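PDB 6GMF: putative cytochrome P450 hydroxylase from Chondromyces apiculatus DSM 436, which probably acts as a heme-dependent monooxygenase of the cytochrome P450 family, with terpenes among the compounds it oxidises. Local coordinates for residues 27-32 / 36-41; 48-53 / 283-288; 141-146 / 151-156. All coordinates share one frame; numbering follows the deposited sequence.

How the contacts relate
Along the chain, contact 1 (27-32 / 36-41) closes first; contact 2 (48-53 / 283-288) then spans most of the P450 fold, with contact 3 (141-146 / 151-156) nested inside its loop. Contacts 1 and 2 have centres about 13 Å apart and reach the same mixed sheet: strands 29-31 and 38-40 lie at one end, strand 285-287 further across, and helix 43-51 follows the hairpin directly. They touch where Phe37 CE2 comes 4.2 Å from Phe284 CE2. Contact 3 is on the opposite side of the chain's centre, its centre about 34 Å from that of contact 2. The heme lies between, gripped by Arg285 in contact 2 and touched by Ile142 in contact 3.

Contact 1: 27-32 / 36-41; sequences SAVGRL and GFMAVG
The beta hairpin of strands 29-31 and 38-40 closes with a G1 beta bulge, in which Gly36 and Phe37 both face Leu32. Leu32 N gives an almost straight bond to Phe37 O (2.8 Å, 173°), while Gly36 N reaches Leu32 O at 2.7 Å by a more bent path. Gly36 takes up the bulge's positive phi (79°). Further along, Gly30 and Ala39 form the hydrogen-bonded antiparallel pair: Gly30 N meets Ala39 O at 2.9 Å, and Ala39 N returns to Gly30 O at 2.8 Å.

On the face carrying Val29, Arg31 and Met38, the methionine chain folds back, bending at both chi2 and chi3. This bend brings Met38 CE to Val29 CG1, 3.6 Å away, and leaves SD beside the aliphatic start of Arg31. Leu32 CD2 instead packs 4.0 Å from Ala39 CB, with its CG against Phe37 CB.

Strand 38-40 continues the sheet through backbone bonds to strand 303-306, whose Leu305 also meets Leu32 and Phe37. Strand 296-298 lies against Val29 and Met38 through Ile298, and helix 43-51 packs on Val40.

Contact 2: 48-53 / 283-288; sequences RVLHDA and IFRQTM. With HEM (protoporphyrin IX containing Fe), chain B.
Leu50 and Ile283 make the apolar part of the contact, their branches meeting tip to tip with Leu50 CD2 3.7 Å from Ile283 CD1. Leu50 CD2 also lies over one face of the Arg285 guanidinium, offset toward its rim and 3.6 Å from Arg285 NH2, while Val49 CG1 rests more loosely near Arg285 CG.

The direct polar bonds run from Arg285 to the heme. Arg285 NH1 reaches heme propionate oxygen O2A at 2.8 Å and Arg285 NH2 reaches heme O1A at 2.9 Å, the latter nearly straight (174°), so the two flat groups pair through separate oxygens. Arg285 NH1 also donates to Phe284 O at 2.9 Å, a third direct bond that with the two to the propionate should limit guanidinium rotation. A bend at chi2 (-72°) turns the arginine toward the propionate, whose negative charge it would probably offset.

Water joins helix and arginine. One molecule bridges Arg285 NE and Val49 O; a second water accepts from Arg285 NH2 and donates to Leu50 O, 2.8 Å away.

Asn58, Trp61, His87, Arg91 and His341 also hydrogen-bond the heme. Strand 285-287 lies between strands 56-57 and 303-306; Pro306 touches Val49 and Leu50, and Leu308 of helix 308-312 meets Leu50 and Ile283.

Contact 3: 141-146 / 151-156; sequences VIAEML and ERRADF
Phe156 reaches across to helix 136-145 and fills the tight side of this contact. Ala143 CB lies over one ring face, 3.8 Å from the centroid of the Phe156 ring and 22° off its normal, a CH-pi contact displaced toward the CD1-CE1 rim. Ile142 comes in at the ring's edge, its CG2 3.7 Å from Phe156 CZ, and Leu146 CD1 approaches the CE2 side of Phe156 at a looser 4.1 Å. The phenylalanine swings its ring away from its own helix, CG lying opposite the backbone N, and rests it against these three residues.

The consecutive helices 136-145 and 153-163, joined by a short connection, correspond to helices E and F of the P450 fold. Ile142 also touches the heme, so the Phe156 ring packs behind a residue of the cofactor pocket. Leu231 of the long helix 220-251 and Phe189 of helix 177-198 close over Phe156 and Leu146.

The other side is partly exposed and rests on charge. Arg153, bent at chi2 and chi3, lays its NE 3.9 Å from Ala143 CB and ends in a salt bridge, NH1 to Glu144 OE2 at 2.9 Å. The Arg153-Glu144 hydrogen bond is bent (145°) and uses the anti lone pair of OE2, with carboxylate and guanidinium planes 75° apart. Arg109 holds the other carboxylate oxygen of Glu144 in a second salt bridge.

Contact 1: 27-32 / 36-41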
# COMPACT_ATOMS: atom_id res chain seq x y z
N SER A 27 -16.73 -11.63 18.26
CA SER A 27 -15.54 -11.99 19.00
C SER A 27 -14.39 -11.04 18.69
O SER A 27 -14.29 -10.52 17.56
CB SER A 27 -15.15 -13.41 18.69
OG SER A 27 -13.97 -13.75 19.39
N ALA A 28 -13.53 -10.84 19.69
CA ALA A 28 -12.29 -10.08 19.57
C ALA A 28 -11.36 -10.74 18.56
O ALA A 28 -10.51 -10.05 17.95
CB ALA A 28 -11.60 -9.93 20.91
N VAL A 29 -11.44 -12.07 18.45
CA VAL A 29 -10.58 -12.85 17.60
C VAL A 29 -11.39 -13.81 16.73
O VAL A 29 -12.29 -14.49 17.23
CB VAL A 29 -9.56 -13.60 18.48
CG1 VAL A 29 -8.60 -14.39 17.62
CG2 VAL A 29 -8.83 -12.64 19.39
N GLY A 30 -11.03 -13.89 15.45
CA GLY A 30 -11.52 -14.84 14.45
C GLY A 30 -10.38 -15.69 13.93
O GLY A 30 -9.20 -15.44 14.24
N ARG A 31 -10.73 -16.78 13.24
CA ARG A 31 -9.74 -17.75 12.76
C ARG A 31 -10.02 -17.98 11.28
O ARG A 31 -11.17 -18.23 10.94
CB ARG A 31 -9.83 -19.05 13.56
CG ARG A 31 -8.85 -20.15 13.15
CD ARG A 31 -9.11 -21.47 13.88
NE ARG A 31 -8.12 -21.78 14.90
CZ ARG A 31 -7.03 -22.52 14.70
NH1 ARG A 31 -6.84 -23.14 13.54
NH2 ARG A 31 -6.13 -22.65 15.66
N LEU A 32 -8.98 -17.83 10.44
CA LEU A 32 -9.05 -18.16 9.02
C LEU A 32 -8.79 -19.66 8.88
O LEU A 32 -7.84 -20.20 9.50
CB LEU A 32 -7.99 -17.43 8.19
CG LEU A 32 -7.76 -15.93 8.37
CD1 LEU A 32 -7.27 -15.35 7.04
CD2 LEU A 32 -8.96 -15.18 8.91
N GLY A 36 -5.28 -20.98 9.34
CA GLY A 36 -5.21 -21.02 10.78
C GLY A 36 -4.76 -19.70 11.38
O GLY A 36 -4.33 -19.64 12.52
N PHE A 37 -4.84 -18.63 10.58
CA PHE A 37 -4.37 -17.34 11.04
C PHE A 37 -5.46 -16.72 11.91
O PHE A 37 -6.65 -16.92 11.66
CB PHE A 37 -4.09 -16.42 9.85
CG PHE A 37 -3.03 -16.88 8.89
CD1 PHE A 37 -2.07 -17.83 9.26
CD2 PHE A 37 -2.96 -16.32 7.63
CE1 PHE A 37 -1.09 -18.20 8.35
CE2 PHE A 37 -1.97 -16.68 6.74
CZ PHE A 37 -1.04 -17.62 7.11
N MET A 38 -5.05 -15.99 12.94
CA MET A 38 -6.01 -15.37 13.83
C MET A 38 -6.24 -13.93 13.35
O MET A 38 -5.31 -13.23 13.02
CB MET A 38 -5.53 -15.37 15.28
CG MET A 38 -5.07 -16.73 15.78
SD MET A 38 -6.41 -17.92 15.72
CE MET A 38 -7.18 -17.65 17.31
N ALA A 39 -7.50 -13.50 13.27
CA ALA A 39 -7.83 -12.16 12.79
C ALA A 39 -8.40 -11.33 13.92
O ALA A 39 -9.25 -11.78 14.66
CB ALA A 39 -8.81 -12.25 11.67
N VAL A 40 -7.99 -10.06 14.00
CA VAL A 40 -8.44 -9.15 15.03
C VAL A 40 -9.14 -7.98 14.34
O VAL A 40 -8.53 -7.36 13.53
CB VAL A 40 -7.25 -8.68 15.87
CG1 VAL A 40 -7.63 -7.65 16.91
CG2 VAL A 40 -6.58 -9.88 16.51
N GLY A 41 -10.41 -7.75 14.68
CA GLY A 41 -11.27 -6.82 13.93
C GLY A 41 -11.64 -5.51 14.60
O GLY A 41 -11.94 -4.57 13.88
O HOH W 1 -12.96 -8.56 16.14
O HOH W 2 -10.99 -7.44 17.96

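Contact 2: 48-53 / 283-288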
# COMPACT_ATOMS: atom_id res chain seq x y z
N ARG A 48 -4.09 -2.03 19.87
CA ARG A 48 -3.35 -2.63 20.94
C ARG A 48 -2.33 -3.61 20.35
O ARG A 48 -1.19 -3.63 20.76
CB ARG A 48 -4.22 -3.42 21.90
CG ARG A 48 -3.40 -4.14 22.96
CD ARG A 48 -4.23 -4.64 24.11
NE ARG A 48 -3.54 -5.67 24.86
CZ ARG A 48 -3.54 -5.74 26.19
NH1 ARG A 48 -4.25 -4.88 26.90
NH2 ARG A 48 -2.82 -6.66 26.78
N VAL A 49 -2.76 -4.38 19.35
CA VAL A 49 -1.83 -5.30 18.70
C VAL A 49 -0.66 -4.53 18.06
O VAL A 49 0.47 -4.89 18.30
CB VAL A 49 -2.55 -6.22 17.71
CG1 VAL A 49 -1.58 -6.99 16.83
CG2 VAL A 49 -3.51 -7.15 18.46
N LEU A 50 -0.92 -3.49 17.29
CA LEU A 50 0.14 -2.80 16.56
C LEU A 50 1.11 -2.11 17.52
O LEU A 50 2.30 -2.00 17.25
CB LEU A 50 -0.48 -1.79 15.60
CG LEU A 50 -1.37 -2.40 14.52
CD1 LEU A 50 -1.75 -1.32 13.53
CD2 LEU A 50 -0.71 -3.59 13.84
N HIS A 51 0.59 -1.68 18.66
CA HIS A 51 1.46 -1.03 19.67
C HIS A 51 2.27 -2.06 20.47
O HIS A 51 3.13 -1.68 21.24
CB HIS A 51 0.62 -0.19 20.63
CG HIS A 51 0.09 1.10 20.09
ND1 HIS A 51 0.90 2.07 19.60
CD2 HIS A 51 -1.14 1.61 20.13
CE1 HIS A 51 0.15 3.14 19.34
NE2 HIS A 51 -1.10 2.90 19.65
N ASP A 52 1.88 -3.32 20.43
CA ASP A 52 2.54 -4.36 21.22
C ASP A 52 3.56 -5.11 20.36
O ASP A 52 3.32 -6.27 20.04
CB ASP A 52 1.49 -5.27 21.83
CG ASP A 52 2.02 -6.30 22.81
OD1 ASP A 52 3.23 -6.28 23.08
OD2 ASP A 52 1.19 -7.09 23.32
N ALA A 53 4.68 -4.47 20.02
CA ALA A 53 5.67 -5.09 19.17
C ALA A 53 6.37 -6.23 19.90
O ALA A 53 6.73 -7.22 19.30
CB ALA A 53 6.64 -4.05 18.67
N ILE A 283 -2.51 -6.71 7.94
CA ILE A 283 -1.11 -6.90 7.94
C ILE A 283 -0.80 -8.15 8.74
O ILE A 283 -1.73 -8.83 9.11
CB ILE A 283 -0.39 -5.62 8.37
CG1 ILE A 283 -0.82 -5.14 9.75
CG2 ILE A 283 -0.56 -4.55 7.28
CD1 ILE A 283 -0.15 -3.82 10.17
N PHE A 284 0.48 -8.44 8.95
CA PHE A 284 0.87 -9.72 9.54
C PHE A 284 1.67 -9.54 10.83
O PHE A 284 2.57 -8.67 10.90
CB PHE A 284 1.74 -10.51 8.55
CG PHE A 284 0.97 -11.06 7.38
CD1 PHE A 284 0.54 -10.24 6.36
CD2 PHE A 284 0.62 -12.40 7.34
CE1 PHE A 284 -0.16 -10.77 5.28
CE2 PHE A 284 -0.06 -12.93 6.25
CZ PHE A 284 -0.44 -12.10 5.24
N ARG A 285 1.37 -10.40 11.82
CA ARG A 285 2.14 -10.47 13.06
C ARG A 285 2.27 -11.95 13.48
O ARG A 285 1.54 -12.76 12.99
CB ARG A 285 1.48 -9.67 14.19
CG ARG A 285 1.35 -8.17 13.93
CD ARG A 285 2.70 -7.49 14.00
NE ARG A 285 2.57 -6.03 13.95
CZ ARG A 285 2.66 -5.31 12.85
NH1 ARG A 285 2.64 -5.88 11.64
NH2 ARG A 285 2.80 -3.99 12.97
N GLN A 286 3.17 -12.23 14.41
CA GLN A 286 3.26 -13.56 15.04
C GLN A 286 3.43 -13.37 16.54
O GLN A 286 4.25 -12.52 16.99
CB GLN A 286 4.42 -14.36 14.47
CG GLN A 286 4.47 -15.77 15.04
CD GLN A 286 5.61 -16.61 14.49
OE1 GLN A 286 6.74 -16.15 14.35
NE2 GLN A 286 5.33 -17.88 14.28
N THR A 287 2.64 -14.12 17.32
CA THR A 287 2.79 -14.00 18.76
C THR A 287 4.02 -14.76 19.21
O THR A 287 4.34 -15.81 18.72
CB THR A 287 1.56 -14.50 19.52
OG1 THR A 287 1.32 -15.85 19.12
CG2 THR A 287 0.34 -13.68 19.20
N MET A 288 4.71 -14.14 20.16
CA MET A 288 5.91 -14.66 20.73
C MET A 288 5.60 -15.43 22.03
O MET A 288 6.37 -16.31 22.39
CB MET A 288 6.90 -13.52 20.96
CG MET A 288 7.41 -12.88 19.66
SD MET A 288 8.39 -14.00 18.61
CE MET A 288 7.15 -14.78 17.59
CHA HEM B . 4.67 -0.03 5.97
CHB HEM B . 0.37 0.72 4.18
CHC HEM B . 2.42 3.01 0.44
CHD HEM B . 6.74 1.91 2.04
C1A HEM B . 3.31 0.01 5.82
C2A HEM B . 2.43 -0.45 6.84
C3A HEM B . 1.19 -0.26 6.31
C4A HEM B . 1.36 0.34 5.03
CMA HEM B . -0.15 -0.64 6.89
CAA HEM B . 2.74 -1.05 8.18
CBA HEM B . 3.12 -2.55 8.12
CGA HEM B . 3.30 -3.18 9.49
O1A HEM B . 3.02 -2.53 10.53
O2A HEM B . 3.62 -4.41 9.47
C1B HEM B . 0.53 1.41 2.97
C2B HEM B . -0.54 1.90 2.15
C3B HEM B . 0.00 2.54 1.08
C4B HEM B . 1.45 2.46 1.27
CMB HEM B . -1.96 1.67 2.49
CAB HEM B . -0.64 3.30 -0.07
CBB HEM B . -1.84 3.75 0.06
C1C HEM B . 3.76 2.99 0.54
C2C HEM B . 4.66 3.57 -0.42
C3C HEM B . 5.90 3.23 0.08
C4C HEM B . 5.75 2.44 1.24
CMC HEM B . 4.29 4.49 -1.55
CAC HEM B . 7.24 3.57 -0.42
CBC HEM B . 7.49 4.08 -1.60
C1D HEM B . 6.50 1.26 3.23
C2D HEM B . 7.61 0.70 4.06
C3D HEM B . 7.04 0.18 5.16
C4D HEM B . 5.59 0.40 5.01
CMD HEM B . 9.07 0.81 3.64
CAD HEM B . 7.74 -0.51 6.29
CBD HEM B . 8.07 0.38 7.51
CGD HEM B . 8.68 -0.39 8.66
O1D HEM B . 9.30 0.27 9.51
O2D HEM B . 8.52 -1.64 8.75
NA HEM B . 2.64 0.51 4.71
NB HEM B . 1.66 1.79 2.40
NC HEM B . 4.42 2.27 1.52
ND HEM B . 5.30 0.98 3.83
FE HEM B . 3.52 1.47 3.20
O HOH W 3 2.69 -5.43 16.74
O HOH W 4 4.25 -3.28 15.63
O HOH W 5 3.46 -0.55 2.22

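Contact 3: 141-146 / 151-156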
# COMPACT_ATOMS: atom_id res chain seq x y z
N VAL A 141 7.08 6.85 -10.66
CA VAL A 141 7.63 7.70 -9.63
C VAL A 141 8.75 6.99 -8.88
O VAL A 141 9.84 7.56 -8.76
CB VAL A 141 6.56 8.18 -8.65
CG1 VAL A 141 7.21 8.89 -7.48
CG2 VAL A 141 5.57 9.05 -9.38
N ILE A 142 8.54 5.73 -8.50
CA ILE A 142 9.58 5.02 -7.72
C ILE A 142 10.81 4.73 -8.58
O ILE A 142 11.94 4.80 -8.07
CB ILE A 142 9.07 3.80 -6.94
CG1 ILE A 142 9.91 3.53 -5.69
CG2 ILE A 142 8.97 2.55 -7.81
CD1 ILE A 142 9.84 4.64 -4.65
N ALA A 143 10.61 4.36 -9.86
CA ALA A 143 11.78 4.18 -10.74
C ALA A 143 12.58 5.49 -10.86
O ALA A 143 13.79 5.49 -10.84
CB ALA A 143 11.30 3.66 -12.07
N GLU A 144 11.91 6.63 -10.94
CA GLU A 144 12.66 7.89 -11.04
C GLU A 144 13.39 8.15 -9.72
O GLU A 144 14.57 8.58 -9.73
CB GLU A 144 11.74 9.03 -11.43
CG GLU A 144 11.38 8.87 -12.89
CD GLU A 144 10.65 10.01 -13.56
OE1 GLU A 144 10.58 11.14 -12.95
OE2 GLU A 144 10.14 9.74 -14.68
N MET A 145 12.73 7.88 -8.59
CA MET A 145 13.36 8.11 -7.28
C MET A 145 14.58 7.22 -7.11
O MET A 145 15.62 7.65 -6.55
CB MET A 145 12.38 7.84 -6.15
CG MET A 145 11.40 8.93 -6.00
SD MET A 145 10.36 8.62 -4.55
CE MET A 145 11.56 8.35 -3.26
N LEU A 146 14.50 6.00 -7.62
CA LEU A 146 15.64 5.07 -7.55
C LEU A 146 16.70 5.28 -8.64
O LEU A 146 17.68 4.52 -8.69
CB LEU A 146 15.08 3.65 -7.65
CG LEU A 146 14.36 3.16 -6.40
CD1 LEU A 146 13.61 1.89 -6.71
CD2 LEU A 146 15.33 2.95 -5.24
N GLU A 151 16.77 3.25 -20.31
CA GLU A 151 16.73 2.05 -21.15
C GLU A 151 16.38 0.83 -20.29
O GLU A 151 16.26 -0.28 -20.82
CB GLU A 151 18.03 1.84 -21.94
CG GLU A 151 19.25 1.50 -21.10
CD GLU A 151 20.03 2.68 -20.52
OE1 GLU A 151 19.59 3.84 -20.64
OE2 GLU A 151 21.09 2.43 -19.91
N ARG A 152 16.31 1.02 -18.96
CA ARG A 152 15.99 -0.12 -18.03
C ARG A 152 14.59 0.06 -17.41
O ARG A 152 14.16 -0.74 -16.62
CB ARG A 152 17.05 -0.26 -16.92
CG ARG A 152 18.46 -0.53 -17.41
CD ARG A 152 18.78 -2.02 -17.58
NE ARG A 152 17.96 -2.72 -18.54
CZ ARG A 152 18.10 -2.65 -19.87
NH1 ARG A 152 17.28 -3.32 -20.69
NH2 ARG A 152 19.07 -1.90 -20.39
N ARG A 153 13.86 1.09 -17.81
CA ARG A 153 12.53 1.37 -17.28
C ARG A 153 11.53 0.27 -17.63
O ARG A 153 10.66 -0.04 -16.82
CB ARG A 153 12.03 2.72 -17.79
CG ARG A 153 12.88 3.90 -17.35
CD ARG A 153 12.62 4.26 -15.91
NE ARG A 153 11.38 5.02 -15.75
CZ ARG A 153 11.31 6.35 -15.84
NH1 ARG A 153 10.15 6.97 -15.67
NH2 ARG A 153 12.40 7.05 -16.11
N ALA A 154 11.64 -0.33 -18.85
CA ALA A 154 10.70 -1.40 -19.21
C ALA A 154 10.99 -2.70 -18.43
O ALA A 154 10.08 -3.36 -17.98
CB ALA A 154 10.74 -1.60 -20.69
N ASP A 155 12.27 -3.00 -18.20
CA ASP A 155 12.63 -4.09 -17.30
C ASP A 155 12.06 -3.81 -15.90
O ASP A 155 11.50 -4.65 -15.28
CB ASP A 155 14.14 -4.30 -17.15
CG ASP A 155 14.85 -4.94 -18.32
OD1 ASP A 155 14.16 -5.66 -19.12
OD2 ASP A 155 16.07 -4.71 -18.42
N PHE A 156 12.14 -2.54 -15.46
CA PHE A 156 11.66 -2.19 -14.11
C PHE A 156 10.15 -2.41 -14.02
O PHE A 156 9.62 -2.88 -13.00
CB PHE A 156 12.02 -0.75 -13.77
CG PHE A 156 11.76 -0.39 -12.33
CD1 PHE A 156 10.52 0.09 -11.94
CD2 PHE A 156 12.74 -0.53 -11.35
CE1 PHE A 156 10.28 0.51 -10.64
CE2 PHE A 156 12.46 -0.17 -10.04
CZ PHE A 156 11.23 0.34 -9.69